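Local coordinates for protein putative GntR-family transcriptional regulator (Bordetella bronchiseptica RB50, PDB 3CNV) that is a putative GntR-family transcriptional regulator, its UTRA domain probably binding a small effector molecule that tunes DNA binding, at residues C[21-26]-C[48-53]. Numbering follows the deposited sequence.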
ATOM      1  N   SER C  21     -18.511  -8.105  16.299  1.00 19.67           N
ATOM      2  CA  SER C  21     -17.925  -7.180  17.284  1.00 19.43           C
ATOM      3  C   SER C  21     -18.769  -7.179  18.564  1.00 18.98           C
ATOM      4  O   SER C  21     -19.978  -7.161  18.537  1.00 18.39           O
ATOM      5  CB  SER C  21     -17.899  -5.740  16.761  1.00 19.29           C
ATOM      6  OG  SER C  21     -17.051  -4.901  17.599  1.00 20.67           O
ATOM      7  N   ARG C  22     -18.093  -7.115  19.688  1.00 17.88           N
ATOM      8  CA  ARG C  22     -18.749  -7.077  20.980  1.00 15.99           C
ATOM      9  C   ARG C  22     -17.987  -6.073  21.808  1.00 15.44           C
ATOM     10  O   ARG C  22     -16.791  -6.224  22.006  1.00 15.30           O
ATOM     11  CB  ARG C  22     -18.776  -8.481  21.630  1.00 16.48           C
ATOM     12  CG  ARG C  22     -19.523  -8.515  22.918  1.00 17.28           C
ATOM     13  CD  ARG C  22     -19.960  -9.928  23.352  1.00 18.83           C
ATOM     14  NE  ARG C  22     -18.761 -10.676  23.617  1.00 18.37           N
ATOM     15  CZ  ARG C  22     -18.071 -10.701  24.745  1.00 22.70           C
ATOM     16  NH1 ARG C  22     -18.446 -10.048  25.838  1.00 20.93           N
ATOM     17  NH2 ARG C  22     -16.952 -11.409  24.764  1.00 24.34           N
ATOM     18  N   ILE C  23     -18.693  -5.057  22.309  1.00 13.86           N
ATOM     19  CA  ILE C  23     -18.071  -3.982  23.114  1.00 12.05           C
ATOM     20  C   ILE C  23     -17.848  -4.492  24.540  1.00 13.79           C
ATOM     21  O   ILE C  23     -18.767  -5.017  25.222  1.00 14.54           O
ATOM     22  CB  ILE C  23     -18.921  -2.727  23.173  1.00 12.66           C
ATOM     23  CG1 ILE C  23     -19.254  -2.222  21.729  1.00  9.64           C
ATOM     24  CG2 ILE C  23     -18.269  -1.670  24.118  1.00 10.65           C
ATOM     25  CD1 ILE C  23     -18.060  -1.800  20.896  1.00  7.19           C
ATOM     26  N   LEU C  24     -16.628  -4.324  25.015  1.00 13.41           N
ATOM     27  CA  LEU C  24     -16.256  -4.851  26.322  1.00 15.22           C
ATOM     28  C   LEU C  24     -16.183  -3.736  27.412  1.00 15.17           C
ATOM     29  O   LEU C  24     -16.502  -3.907  28.569  1.00 14.89           O
ATOM     30  CB  LEU C  24     -14.912  -5.565  26.155  1.00 14.91           C
ATOM     31  CG  LEU C  24     -14.791  -7.048  25.940  1.00 19.22           C
ATOM     32  CD1 LEU C  24     -15.885  -7.822  25.223  1.00 15.85           C
ATOM     33  CD2 LEU C  24     -13.329  -7.303  25.508  1.00 18.83           C
ATOM     34  N   GLU C  25     -15.702  -2.600  26.974  1.00 16.53           N
ATOM     35  CA  GLU C  25     -15.489  -1.436  27.802  1.00 16.53           C
ATOM     36  C   GLU C  25     -15.718  -0.194  27.013  1.00 16.47           C
ATOM     37  O   GLU C  25     -15.397  -0.127  25.812  1.00 14.29           O
ATOM     38  CB  GLU C  25     -14.063  -1.406  28.327  1.00 16.50           C
ATOM     39  CG  GLU C  25     -13.706  -2.590  29.253  1.00 20.55           C
ATOM     40  CD  GLU C  25     -12.254  -2.538  29.691  1.00 25.21           C
ATOM     41  OE1 GLU C  25     -11.835  -1.449  30.166  1.00 31.89           O
ATOM     42  OE2 GLU C  25     -11.533  -3.555  29.546  1.00 27.34           O
ATOM     43  N   CYS C  26     -16.187   0.819  27.720  1.00 17.15           N
ATOM     44  CA  CYS C  26     -16.370   2.141  27.135  1.00 19.26           C
ATOM     45  C   CYS C  26     -16.374   3.185  28.234  1.00 19.88           C
ATOM     46  O   CYS C  26     -17.151   3.090  29.155  1.00 19.00           O
ATOM     47  CB  CYS C  26     -17.707   2.163  26.364  1.00 20.34           C
ATOM     48  SG  CYS C  26     -18.055   3.677  25.429  1.00 27.99           S
ATOM     49  N   VAL C  48     -12.337   9.402  24.549  1.00 17.15           N
ATOM     50  CA  VAL C  48     -13.211   8.247  24.731  1.00 17.68           C
ATOM     51  C   VAL C  48     -12.361   7.036  24.431  1.00 17.94           C
ATOM     52  O   VAL C  48     -11.597   7.007  23.439  1.00 17.57           O
ATOM     53  CB  VAL C  48     -14.364   8.230  23.729  1.00 18.01           C
ATOM     54  CG1 VAL C  48     -15.300   6.943  23.969  1.00 18.98           C
ATOM     55  CG2 VAL C  48     -15.124   9.495  23.809  1.00 19.66           C
ATOM     56  N   THR C  49     -12.482   6.042  25.284  1.00 17.37           N
ATOM     57  CA  THR C  49     -11.848   4.789  25.003  1.00 19.13           C
ATOM     58  C   THR C  49     -12.839   3.650  24.989  1.00 18.93           C
ATOM     59  O   THR C  49     -13.740   3.548  25.806  1.00 17.50           O
ATOM     60  CB  THR C  49     -10.661   4.497  25.993  1.00 20.95           C
ATOM     61  OG1 THR C  49      -9.793   3.490  25.412  1.00 26.42           O
ATOM     62  CG2 THR C  49     -11.202   4.055  27.396  1.00 18.15           C
ATOM     63  N   ILE C  50     -12.629   2.796  23.993  1.00 18.82           N
ATOM     64  CA  ILE C  50     -13.404   1.593  23.825  1.00 17.85           C
ATOM     65  C   ILE C  50     -12.469   0.392  23.753  1.00 17.97           C
ATOM     66  O   ILE C  50     -11.395   0.429  23.127  1.00 17.27           O
ATOM     67  CB  ILE C  50     -14.169   1.675  22.465  1.00 20.34           C
ATOM     68  CG1 ILE C  50     -15.011   2.980  22.383  1.00 20.30           C
ATOM     69  CG2 ILE C  50     -14.963   0.383  22.183  1.00 16.87           C
ATOM     70  CD1 ILE C  50     -15.539   3.268  20.960  1.00 21.59           C
ATOM     71  N   ARG C  51     -12.860  -0.650  24.450  1.00 16.16           N
ATOM     72  CA  ARG C  51     -12.348  -1.999  24.208  1.00 15.20           C
ATOM     73  C   ARG C  51     -13.389  -2.871  23.537  1.00 15.36           C
ATOM     74  O   ARG C  51     -14.566  -2.930  23.964  1.00 14.09           O
ATOM     75  CB  ARG C  51     -11.869  -2.638  25.503  1.00 15.29           C
ATOM     76  CG  ARG C  51     -11.277  -4.016  25.204  1.00 18.11           C
ATOM     77  CD  ARG C  51     -10.641  -4.632  26.354  1.00 21.13           C
ATOM     78  NE  ARG C  51      -9.341  -4.036  26.579  1.00 19.86           N
ATOM     79  CZ  ARG C  51      -8.486  -4.519  27.458  1.00 24.39           C
ATOM     80  NH1 ARG C  51      -8.833  -5.611  28.173  1.00 20.75           N
ATOM     81  NH2 ARG C  51      -7.300  -3.928  27.604  1.00 23.51           N
ATOM     82  N   ARG C  52     -12.989  -3.541  22.465  1.00 15.81           N
ATOM     83  CA  ARG C  52     -13.921  -4.514  21.851  1.00 16.78           C
ATOM     84  C   ARG C  52     -13.268  -5.810  21.448  1.00 16.64           C
ATOM     85  O   ARG C  52     -12.076  -5.878  21.217  1.00 16.46           O
ATOM     86  CB  ARG C  52     -14.678  -3.901  20.674  1.00 17.36           C
ATOM     87  CG  ARG C  52     -13.924  -3.509  19.588  1.00 19.02           C
ATOM     88  CD  ARG C  52     -13.802  -4.648  18.576  1.00 20.78           C
ATOM     89  NE  ARG C  52     -13.150  -4.064  17.445  1.00 20.63           N
ATOM     90  CZ  ARG C  52     -13.761  -3.435  16.454  1.00 18.31           C
ATOM     91  NH1 ARG C  52     -15.078  -3.427  16.389  1.00 20.44           N
ATOM     92  NH2 ARG C  52     -13.030  -2.893  15.490  1.00 15.52           N
ATOM     93  N   GLN C  53     -14.104  -6.823  21.326  1.00 14.56           N
ATOM     94  CA  GLN C  53     -13.664  -8.125  20.834  1.00 14.80           C
ATOM     95  C   GLN C  53     -14.275  -8.381  19.450  1.00 14.47           C
ATOM     96  O   GLN C  53     -15.488  -8.320  19.251  1.00 13.35           O
ATOM     97  CB  GLN C  53     -14.106  -9.201  21.881  1.00 14.71           C
ATOM     98  CG  GLN C  53     -13.733 -10.690  21.619  1.00 14.04           C
ATOM     99  CD  GLN C  53     -14.540 -11.628  22.476  1.00 17.92           C
ATOM    100  OE1 GLN C  53     -15.711 -11.811  22.262  1.00 16.16           O
ATOM    101  NE2 GLN C  53     -13.893 -12.254  23.445  1.00 17.51           N
TER
HETATM  102  O   HOH W   1     -11.814  -6.130  29.370  1.00 20.11           O
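Leu24 N and Glu25 N both donate to Arg51 O, at 2.7 and 3.2 Å, from the same face of its carbonyl plane. This is a classic beta bulge between strand 20-30, outermost within this chain, and its antiparallel neighbour 46-56; Arg51 N returns a bond to Glu25 O. Before the bulge, Arg22 and Gln53 form a hydrogen-bonded pair through both backbone groups. Their long side chains run alongside each other; glutamine suits the place because its amide both accepts, OE1 taking Arg22 NH2 at 2.8 Å from above the amide plane, and donates, NE2 to Leu119 O. Glu25 OE2 hangs over a face of the Arg51 guanidinium, 3.7 Å from NH1, so this long salt bridge is charge attraction alone; a water donates to OE2 and accepts only weakly from NH1. Arginine's several N-H groups let Arg51 also serve Asp65 and Glu115. On the sheet face carrying Ile23, Ile50 and Arg52, the isoleucines pack together apolar and both touch Leu81 of helix 78-83. Arg52 gives NH1 in plane to Ser21 OG at 2.7 Å, NE to Asp64 and NH2 to a citrate, probably from the crystallisation liquor. Acidic partners thus hold two arginines, and the citrate is consistent with a pocket accepting anions beside Arg52.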